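Local coordinates for 433aa long hypothetical phosphoribosylglycinamide formyl transferase (Pyrococcus horikoshii, PDB 2DWC), which is of unestablished function but belongs to the ATP-grasp proteins of the PurT type, binds ADP and has a Rossmann-like N-terminal region, at residues G31-I34 with A35-A38; M301-L304 with A305-P308. One frame throughout, in Å; residues are numbered along the deposited sequence.

Interaction 1 (G31-I34 with A35-A38)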
loop_
_atom_site.group_PDB
_atom_site.type_symbol
_atom_site.label_atom_id
_atom_site.label_comp_id
_atom_site.label_asym_id
_atom_site.label_seq_id
_atom_site.Cartn_x
_atom_site.Cartn_y
_atom_site.Cartn_z
ATOM N N GLY B 31 2.741 7.013 -10.687
ATOM C CA GLY B 31 1.957 8.039 -10.011
ATOM C C GLY B 31 0.888 7.417 -9.119
ATOM O O GLY B 31 0.526 7.952 -8.062
ATOM N N LYS B 32 0.346 6.274 -9.539
ATOM C CA LYS B 32 -0.689 5.624 -8.720
ATOM C C LYS B 32 -0.133 5.253 -7.340
ATOM O O LYS B 32 -0.831 5.433 -6.325
ATOM C CB LYS B 32 -1.193 4.343 -9.433
ATOM C CG LYS B 32 -2.320 3.638 -8.714
ATOM C CD LYS B 32 -2.711 2.371 -9.534
ATOM C CE LYS B 32 -4.085 1.881 -9.134
ATOM N NZ LYS B 32 -4.403 0.595 -9.871
ATOM N N GLU B 33 1.083 4.682 -7.296
ATOM C CA GLU B 33 1.671 4.332 -6.007
ATOM C C GLU B 33 2.061 5.571 -5.171
ATOM O O GLU B 33 1.951 5.541 -3.924
ATOM C CB GLU B 33 2.855 3.346 -6.195
ATOM C CG GLU B 33 2.330 1.915 -6.495
ATOM C CD GLU B 33 1.697 1.209 -5.265
ATOM O OE1 GLU B 33 0.981 0.185 -5.482
ATOM O OE2 GLU B 33 1.926 1.635 -4.088
ATOM N N ILE B 34 2.446 6.679 -5.814
ATOM C CA ILE B 34 2.710 7.902 -5.032
ATOM C C ILE B 34 1.344 8.360 -4.456
ATOM O O ILE B 34 1.228 8.772 -3.304
ATOM C CB ILE B 34 3.263 9.033 -5.927
ATOM C CG1 ILE B 34 4.656 8.633 -6.449
ATOM C CG2 ILE B 34 3.348 10.371 -5.134
ATOM C CD1 ILE B 34 5.158 9.570 -7.540
ATOM N N ALA B 35 0.284 8.249 -5.256
ATOM C CA ALA B 35 -1.021 8.661 -4.764
ATOM C C ALA B 35 -1.463 7.810 -3.586
ATOM O O ALA B 35 -2.110 8.305 -2.650
ATOM C CB ALA B 35 -2.080 8.581 -5.923
ATOM N N ILE B 36 -1.178 6.514 -3.652
ATOM C CA ILE B 36 -1.563 5.621 -2.547
ATOM C C ILE B 36 -0.811 5.994 -1.263
ATOM O O ILE B 36 -1.406 6.036 -0.182
ATOM C CB ILE B 36 -1.299 4.132 -2.971
ATOM C CG1 ILE B 36 -2.421 3.687 -3.901
ATOM C CG2 ILE B 36 -1.352 3.203 -1.740
ATOM C CD1 ILE B 36 -2.150 2.351 -4.561
ATOM N N GLU B 37 0.484 6.281 -1.344
ATOM C CA GLU B 37 1.144 6.696 -0.070
ATOM C C GLU B 37 0.610 8.038 0.416
ATOM O O GLU B 37 0.414 8.258 1.634
ATOM C CB GLU B 37 2.639 6.802 -0.271
ATOM C CG GLU B 37 3.366 7.187 1.046
ATOM C CD GLU B 37 3.218 6.131 2.172
ATOM O OE1 GLU B 37 2.956 4.909 1.906
ATOM O OE2 GLU B 37 3.402 6.545 3.330
ATOM N N ALA B 38 0.330 8.929 -0.528
ATOM C CA ALA B 38 -0.239 10.240 -0.112
ATOM C C ALA B 38 -1.570 10.009 0.610
ATOM O O ALA B 38 -1.828 10.562 1.674
ATOM C CB ALA B 38 -0.451 11.128 -1.347
#

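Interaction 2 (M301-L304 with A305-P308)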
loop_
_atom_site.group_PDB
_atom_site.type_symbol
_atom_site.label_atom_id
_atom_site.label_comp_id
_atom_site.label_asym_id
_atom_site.label_seq_id
_atom_site.Cartn_x
_atom_site.Cartn_y
_atom_site.Cartn_z
ATOM N N MET B 301 9.939 -0.412 -9.065
ATOM C CA MET B 301 8.715 -1.008 -8.507
ATOM C C MET B 301 9.051 -2.189 -7.617
ATOM O O MET B 301 8.270 -2.558 -6.766
ATOM C CB MET B 301 7.714 -1.416 -9.607
ATOM C CG MET B 301 6.893 -0.195 -10.112
ATOM S SD MET B 301 5.580 -0.735 -11.259
ATOM C CE MET B 301 6.462 -0.830 -12.810
ATOM N N VAL B 302 10.229 -2.776 -7.793
ATOM C CA VAL B 302 10.603 -3.876 -6.884
ATOM C C VAL B 302 10.548 -3.439 -5.402
ATOM O O VAL B 302 10.238 -4.249 -4.509
ATOM C CB VAL B 302 12.009 -4.403 -7.234
ATOM C CG1 VAL B 302 13.073 -3.329 -7.017
ATOM C CG2 VAL B 302 12.316 -5.645 -6.351
ATOM N N THR B 303 10.782 -2.147 -5.133
ATOM C CA THR B 303 10.761 -1.665 -3.754
ATOM C C THR B 303 9.379 -1.710 -3.079
ATOM O O THR B 303 9.267 -1.545 -1.864
ATOM C CB THR B 303 11.374 -0.261 -3.612
ATOM O OG1 THR B 303 10.582 0.686 -4.340
ATOM C CG2 THR B 303 12.835 -0.272 -4.142
ATOM N N LEU B 304 8.337 -1.990 -3.875
ATOM C CA LEU B 304 6.997 -2.197 -3.318
ATOM C C LEU B 304 7.083 -3.465 -2.450
ATOM O O LEU B 304 6.276 -3.671 -1.545
ATOM C CB LEU B 304 6.017 -2.461 -4.463
ATOM C CG LEU B 304 5.762 -1.196 -5.280
ATOM C CD1 LEU B 304 4.862 -1.556 -6.497
ATOM C CD2 LEU B 304 5.048 -0.138 -4.396
ATOM N N ALA B 305 8.056 -4.333 -2.735
ATOM C CA ALA B 305 8.163 -5.534 -1.895
ATOM C C ALA B 305 9.482 -5.632 -1.113
ATOM O O ALA B 305 9.509 -6.191 -0.011
ATOM C CB ALA B 305 7.971 -6.812 -2.748
ATOM N N SER B 306 10.566 -5.121 -1.688
ATOM C CA SER B 306 11.881 -5.227 -1.017
ATOM C C SER B 306 12.120 -4.175 0.041
ATOM O O SER B 306 12.984 -4.346 0.882
ATOM C CB SER B 306 12.991 -5.191 -2.063
ATOM O OG SER B 306 12.892 -3.989 -2.796
ATOM N N HIS B 307 11.398 -3.051 -0.005
ATOM C CA HIS B 307 11.513 -2.078 1.066
ATOM C C HIS B 307 10.363 -2.277 2.042
ATOM O O HIS B 307 9.326 -2.843 1.669
ATOM C CB HIS B 307 11.456 -0.642 0.529
ATOM C CG HIS B 307 12.755 -0.174 -0.057
ATOM N ND1 HIS B 307 12.961 1.129 -0.445
ATOM C CD2 HIS B 307 13.889 -0.850 -0.383
ATOM C CE1 HIS B 307 14.164 1.241 -0.990
ATOM N NE2 HIS B 307 14.749 0.055 -0.965
ATOM N N PRO B 308 10.504 -1.781 3.285
ATOM C CA PRO B 308 9.438 -1.925 4.287
ATOM C C PRO B 308 8.217 -1.046 3.963
ATOM O O PRO B 308 8.284 -0.174 3.118
ATOM C CB PRO B 308 10.140 -1.570 5.604
ATOM C CG PRO B 308 11.304 -0.716 5.222
ATOM C CD PRO B 308 11.731 -1.162 3.842
HETATM O O HOH W 1 7.300 -0.738 0.289
HETATM O O HOH W 2 6.030 -2.934 1.409
#

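Interaction 1 (G31-I34 with A35-A38)
Gly31 and Ala35 begin a run of four i-to-i+4 hydrogen bonds that carries one continuous alpha-helix from residues 31-34 into 35-38. Ala35 N bonds to Gly31 O at 2.8 Å and Ile36 N to Lys32 O at 2.9 Å, followed by Glu37 N to Glu33 O at 3.1 Å and Ala38 N to Ile34 O at 2.9 Å. On one flank Ile36 reaches back: with CG1 turned beside its own N (chi1 -78°), that atom comes to 3.4 Å from Lys32 O. Its tip, CD1, meets the Glu33 carboxylate at OE1, 3.9 Å away, because the Glu33 chain bends at chi2 (-72°). The buried acids lie against helix 313-322, and their charges are met by the second subunit, where Arg40 takes Glu33 OE2 and Arg374 takes Glu37 OE2 in salt bridges; Lys32 NZ bonds to Gln39 O there, and Ile36 packs on its counterpart. Ile34, Ala35 and Ala38 face strand 21-25 instead, on Ile22 and Leu24. Gly31 fits the last glycine of a GxGxxG-like pattern, and helix 29-40 is the crossover of a beta-alpha-beta unit between parallel strands 21-25 and 44-49, as in Rossmann-like preATP-grasp domains.

Interaction 2 (M301-L304 with A305-P308)
Thr303 has OG1 wedged between its backbone N and carbonyl carbon (chi1 64°), which leaves CG2 beside the backbone N, where it meets the His307 ring; that ring swings beside its own N (chi1 -80°) and lies alongside, the two side chains pointing the same way. The methyl then sits over the centre of one ring face: Thr303 CG2 is 3.7 Å from the centroid of the His307 imidazole and 10° off its normal, a CH-pi contact. The ring is fixed by its polar atoms, ND1 bonding to Phe311 O and NE2 weakly to Gln247 NE2, while Thr303 OG1 is held by Gly300 O and Glu313 N. The backbone makes a tight single turn. Val302 O accepts twice, from Ala305 N at 2.8 Å and from Ser306 N at 3.0 Å, so a three-residue and a four-residue step share one acceptor. In the ATP-grasp fold of this protein the short helix 303-306 follows strand 286-293 and packs on strands 241-247, 343-349 and 386-393, Val302 and Ala305 both touching Ala343. His307 N bonds to Thr303 O at 3.2 Å, and His307 then leaves the helical path. Ser306 OG tucks in 3.3 Å from Thr303 CA and bonds to Gln247 OE1. Beyond the turn a water bonds to Thr303 O and Pro308 O, each at 3.0 Å, though it may not hold both at the same time.

Overall arrangement
Interactions 1 and 2 lie far apart in sequence yet meet in space: their centres are about 14 Å apart, and Glu33 OE2 packs against Leu304 CD2 at 3.6 Å, bringing the Rossmann-like crossover helix against the short ATP-grasp helix. Helix 313-322 is a common neighbour, touched by Glu33 and Glu37 and bonded at Glu313 N by Thr303; Phe376 adjoins both, its O in a weak hydrogen bond from Lys32 NZ and its side chain against Met301. Both interactions border the second subunit, interaction 1 through its charged side chains and interaction 2 by packing of Ala305 and Pro308. Neither contributes a residue to the ADP pocket, but the chain reaches 301-308 shortly after strand 286-293, which carries the pocket residues Asn290 and Glu291.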